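Local atomic coordinates of membrane-bound lytic murein transglycosylase A (Burkholderia pseudomallei, PDB entry 6QK4), a protein that probably cleaves the beta-1,4 bond between N-acetylmuramic acid and N-acetylglucosamine in peptidoglycan, leaving a 1,6-anhydro ring on the muramic acid residue. Residues Ala79-Phe82 and Phe83-Phe87; Pro266-Pro269 and Glu270-Ala274. One frame throughout, in Å; residues are numbered along the deposited sequence.

Contact 1: Ala79-Phe82 and Phe83-Phe87; sequences ARTF and FETYF
The carbonyls of A79 to F82 accept i to i+4 bonds from the amides of F83 to Y86, from F83 N to A79 O (3.0 Å) through to Y86 N to F82 O (2.9 Å), the one from T85 the most bent (133°). T81 O is gripped twice. T85 N and T85 OG1 reach it from opposite faces of the carbonyl plane, the hydroxyl at 2.7 Å; with OG1 beside its own backbone N (chi1 -65°), the T85 hydroxyl turns back along the helix to that oxygen. An adjoining flank of the helix is aromatic. The F82 ring turns an edge to the face of F83 in a T-shaped pair, CD2 standing over the ring centre, with centroids 5.2 Å apart. Towards Y86 the F82 ring lies more nearly parallel but slid aside, its CD1 3.5 Å from CD1 of Y86. Beyond the helix end, F87 closes the cluster obliquely, CE1 lying 3.8 Å from CE2 of F82. E84 OE2 lies 3.5 Å from R80 CG and bonds W36 NE1, while the R80 guanidinium bonds the backbone O of W36 and D39. F82 wedges between helices 44-55 and 62-68, which the C52-C65 disulfide joins, and F83 reaches strand 298-307.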
loop_
_atom_site.group_PDB
_atom_site.type_symbol
_atom_site.label_atom_id
_atom_site.label_comp_id
_atom_site.label_asym_id
_atom_site.label_seq_id
_atom_site.Cartn_x
_atom_site.Cartn_y
_atom_site.Cartn_z
ATOM N N ALA A 79 25.620 3.223 -4.062
ATOM C CA ALA A 79 24.561 3.557 -3.115
ATOM C C ALA A 79 24.820 2.908 -1.762
ATOM O O ALA A 79 24.617 3.561 -0.727
ATOM C CB ALA A 79 23.184 3.113 -3.650
ATOM N N ARG A 80 25.283 1.638 -1.750
ATOM C CA ARG A 80 25.582 0.981 -0.470
ATOM C C ARG A 80 26.668 1.766 0.267
ATOM O O ARG A 80 26.563 2.022 1.472
ATOM C CB ARG A 80 26.033 -0.472 -0.684
ATOM C CG ARG A 80 26.143 -1.297 0.599
ATOM C CD ARG A 80 26.436 -2.744 0.283
ATOM N NE ARG A 80 25.385 -3.430 -0.492
ATOM C CZ ARG A 80 24.246 -3.920 0.030
ATOM N NH1 ARG A 80 23.952 -3.776 1.344
ATOM N NH2 ARG A 80 23.382 -4.540 -0.775
ATOM N N THR A 81 27.711 2.168 -0.459
ATOM C CA THR A 81 28.781 2.946 0.187
ATOM C C THR A 81 28.263 4.262 0.747
ATOM O O THR A 81 28.607 4.686 1.873
ATOM C CB THR A 81 29.888 3.163 -0.828
ATOM O OG1 THR A 81 30.401 1.877 -1.104
ATOM C CG2 THR A 81 30.968 4.079 -0.251
ATOM N N PHE A 82 27.372 4.905 0.005
ATOM C CA PHE A 82 26.775 6.128 0.499
ATOM C C PHE A 82 26.051 5.898 1.821
ATOM O O PHE A 82 26.158 6.705 2.734
ATOM C CB PHE A 82 25.802 6.679 -0.567
ATOM C CG PHE A 82 24.862 7.704 -0.050
ATOM C CD1 PHE A 82 25.268 9.001 0.013
ATOM C CD2 PHE A 82 23.553 7.378 0.324
ATOM C CE1 PHE A 82 24.459 10.022 0.465
ATOM C CE2 PHE A 82 22.716 8.400 0.797
ATOM C CZ PHE A 82 23.153 9.738 0.853
ATOM N N PHE A 83 25.149 4.904 1.881
ATOM C CA PHE A 83 24.380 4.746 3.115
ATOM C C PHE A 83 25.316 4.412 4.294
ATOM O O PHE A 83 25.120 4.900 5.408
ATOM C CB PHE A 83 23.308 3.654 2.919
ATOM C CG PHE A 83 22.171 4.103 2.075
ATOM C CD1 PHE A 83 21.322 5.091 2.564
ATOM C CD2 PHE A 83 21.920 3.559 0.830
ATOM C CE1 PHE A 83 20.195 5.534 1.806
ATOM C CE2 PHE A 83 20.798 3.988 0.072
ATOM C CZ PHE A 83 19.966 4.970 0.567
ATOM N N GLU A 84 26.365 3.621 4.026
ATOM C CA GLU A 84 27.283 3.188 5.087
ATOM C C GLU A 84 28.123 4.352 5.570
ATOM O O GLU A 84 28.498 4.406 6.742
ATOM C CB GLU A 84 28.171 2.036 4.585
ATOM C CG GLU A 84 27.402 0.694 4.413
ATOM C CD GLU A 84 28.297 -0.389 3.954
ATOM O OE1 GLU A 84 29.526 -0.087 3.823
ATOM O OE2 GLU A 84 27.855 -1.506 3.678
ATOM N N THR A 85 28.358 5.339 4.699
ATOM C CA THR A 85 29.213 6.488 4.956
ATOM C C THR A 85 28.455 7.643 5.599
ATOM O O THR A 85 29.007 8.336 6.463
ATOM C CB THR A 85 29.840 6.971 3.622
ATOM O OG1 THR A 85 30.705 5.964 3.092
ATOM C CG2 THR A 85 30.620 8.283 3.765
ATOM N N TYR A 86 27.201 7.900 5.181
ATOM C CA TYR A 86 26.502 9.088 5.634
ATOM C C TYR A 86 25.531 8.840 6.775
ATOM O O TYR A 86 25.033 9.816 7.352
ATOM C CB TYR A 86 25.778 9.753 4.457
ATOM C CG TYR A 86 26.756 10.518 3.599
ATOM C CD1 TYR A 86 27.458 9.888 2.569
ATOM C CD2 TYR A 86 26.956 11.885 3.805
ATOM C CE1 TYR A 86 28.394 10.630 1.757
ATOM C CE2 TYR A 86 27.872 12.599 3.018
ATOM C CZ TYR A 86 28.575 11.950 2.004
ATOM O OH TYR A 86 29.479 12.639 1.203
ATOM N N PHE A 87 25.261 7.565 7.125
ATOM C CA PHE A 87 24.247 7.276 8.127
ATOM C C PHE A 87 24.769 6.255 9.101
ATOM O O PHE A 87 25.618 5.423 8.761
ATOM C CB PHE A 87 22.914 6.685 7.478
ATOM C CG PHE A 87 22.192 7.679 6.611
ATOM C CD1 PHE A 87 22.565 7.848 5.284
ATOM C CD2 PHE A 87 21.153 8.422 7.139
ATOM C CE1 PHE A 87 21.936 8.844 4.455
ATOM C CE2 PHE A 87 20.493 9.428 6.364
ATOM C CZ PHE A 87 20.888 9.611 4.968
#

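Contact 2: Pro266-Pro269 and Glu270-Ala274; sequences PLTP and ERSIA
T268 is tied to the chain ahead of it at both of its backbone polar atoms. Its amide N donates to S272 OG at 2.9 Å in a nearly straight bond (168° at the hydrogen), and its carbonyl O accepts from R271 N at 3.0 Å, the donor standing above the carbonyl plane. S272 OG, held beside its own backbone N (chi1 -67°), faces back towards T268 N and also bonds Q306 OE1, so this buried hydroxyl is used both as acceptor and as donor. CD2 of L267 rests 3.9 Å from CB of S272. The R271 N to T268 O bond closes a type II beta turn with P269 and E270 at its corners, E270 taking left-handed helical angles; the turn delivers the chain into strand 272-274 of the 3D domain, which belongs to the double-psi beta-barrel clan. Across the ends of the turn, CG2 of T268 packs 3.8 Å from CB of R271. The charged ends are satisfied further out: E270 OE1 by the hydroxyl of Y320, R271 NH1 by a salt bridge to D39 and by the carbonyl of L302, and R271 NH2 by the carbonyl of I42. Carboxylate and carbonyls probably offset the nearby like charge of R301. On the backbone, E270 and S272 bond with F321 of strand 317-324, while R271 and I273 bond with F304 of strand 298-307.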
loop_
_atom_site.group_PDB
_atom_site.type_symbol
_atom_site.label_atom_id
_atom_site.label_comp_id
_atom_site.label_asym_id
_atom_site.label_seq_id
_atom_site.Cartn_x
_atom_site.Cartn_y
_atom_site.Cartn_z
ATOM N N PRO A 266 5.545 11.548 -3.773
ATOM C CA PRO A 266 5.061 10.260 -4.312
ATOM C C PRO A 266 5.759 9.082 -3.632
ATOM O O PRO A 266 6.985 9.077 -3.466
ATOM C CB PRO A 266 5.463 10.321 -5.787
ATOM C CG PRO A 266 5.696 11.757 -6.097
ATOM C CD PRO A 266 6.157 12.415 -4.797
ATOM N N LEU A 267 4.977 8.100 -3.233
ATOM C CA LEU A 267 5.533 6.849 -2.658
ATOM C C LEU A 267 6.230 5.999 -3.714
ATOM O O LEU A 267 5.797 5.916 -4.864
ATOM C CB LEU A 267 4.409 6.042 -2.007
ATOM C CG LEU A 267 3.576 6.804 -0.970
ATOM C CD1 LEU A 267 2.441 5.970 -0.400
ATOM C CD2 LEU A 267 4.508 7.207 0.145
ATOM N N THR A 268 7.302 5.274 -3.289
ATOM C CA THR A 268 8.014 4.385 -4.206
ATOM C C THR A 268 7.680 2.931 -3.882
ATOM O O THR A 268 7.827 2.508 -2.720
ATOM C CB THR A 268 9.517 4.620 -4.034
ATOM O OG1 THR A 268 9.791 5.981 -4.340
ATOM C CG2 THR A 268 10.325 3.716 -5.033
ATOM N N PRO A 269 7.210 2.136 -4.833
ATOM C CA PRO A 269 6.871 0.735 -4.526
ATOM C C PRO A 269 8.026 0.001 -3.862
ATOM O O PRO A 269 9.155 0.054 -4.334
ATOM C CB PRO A 269 6.555 0.132 -5.902
ATOM C CG PRO A 269 5.953 1.353 -6.717
ATOM C CD PRO A 269 6.889 2.526 -6.222
ATOM N N GLU A 270 7.722 -0.742 -2.803
ATOM C CA GLU A 270 8.701 -1.503 -1.999
ATOM C C GLU A 270 9.857 -0.686 -1.451
ATOM O O GLU A 270 10.877 -1.269 -1.017
ATOM C CB GLU A 270 9.219 -2.703 -2.787
ATOM C CG GLU A 270 8.049 -3.618 -3.171
ATOM C CD GLU A 270 8.530 -5.089 -3.399
ATOM O OE1 GLU A 270 9.125 -5.730 -2.471
ATOM O OE2 GLU A 270 8.292 -5.567 -4.534
ATOM N N ARG A 271 9.713 0.654 -1.360
ATOM C CA ARG A 271 10.751 1.455 -0.739
ATOM C C ARG A 271 10.162 2.507 0.177
ATOM O O ARG A 271 10.923 3.360 0.657
ATOM C CB ARG A 271 11.641 2.175 -1.772
ATOM C CG ARG A 271 12.512 1.215 -2.647
ATOM C CD ARG A 271 13.620 0.608 -1.758
ATOM N NE ARG A 271 14.309 -0.419 -2.539
ATOM C CZ ARG A 271 15.214 -1.239 -2.010
ATOM N NH1 ARG A 271 15.515 -1.076 -0.721
ATOM N NH2 ARG A 271 15.772 -2.248 -2.770
ATOM N N SER A 272 8.830 2.528 0.366
ATOM C CA SER A 272 8.170 3.478 1.247
ATOM C C SER A 272 7.353 2.708 2.245
ATOM O O SER A 272 6.730 1.699 1.883
ATOM C CB SER A 272 7.195 4.401 0.477
ATOM O OG SER A 272 7.866 5.278 -0.403
ATOM N N ILE A 273 7.368 3.135 3.504
ATOM C CA ILE A 273 6.480 2.556 4.505
ATOM C C ILE A 273 5.659 3.667 5.174
ATOM O O ILE A 273 6.074 4.828 5.276
ATOM C CB ILE A 273 7.223 1.766 5.590
ATOM C CG1 ILE A 273 8.345 2.613 6.246
ATOM C CG2 ILE A 273 7.660 0.350 5.014
ATOM C CD1 ILE A 273 8.906 1.889 7.525
ATOM N N ALA A 274 4.436 3.295 5.573
ATOM C CA ALA A 274 3.679 4.082 6.520
ATOM C C ALA A 274 4.026 3.657 7.951
ATOM O O ALA A 274 4.202 2.451 8.236
ATOM C CB ALA A 274 2.173 3.895 6.260
#

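Contacts 1 and 2 do not touch: their centres are 20 Å apart and their nearest atoms about 7 Å. What joins them is shared surroundings. D39 serves both, its backbone O accepting from R80 of contact 1 and its carboxylate pairing with R271 of contact 2. Helix 44-55 meets A79, F82 and F83 through T45 and L48, and T268 and R271 through I46 and A47; strand 298-307 likewise borders F83 and R271. The centre of contact 2 lies about 8 Å from the centre of the chain and that of contact 1 about 27 Å, placing the aromatic helix at the periphery and the turn near the middle.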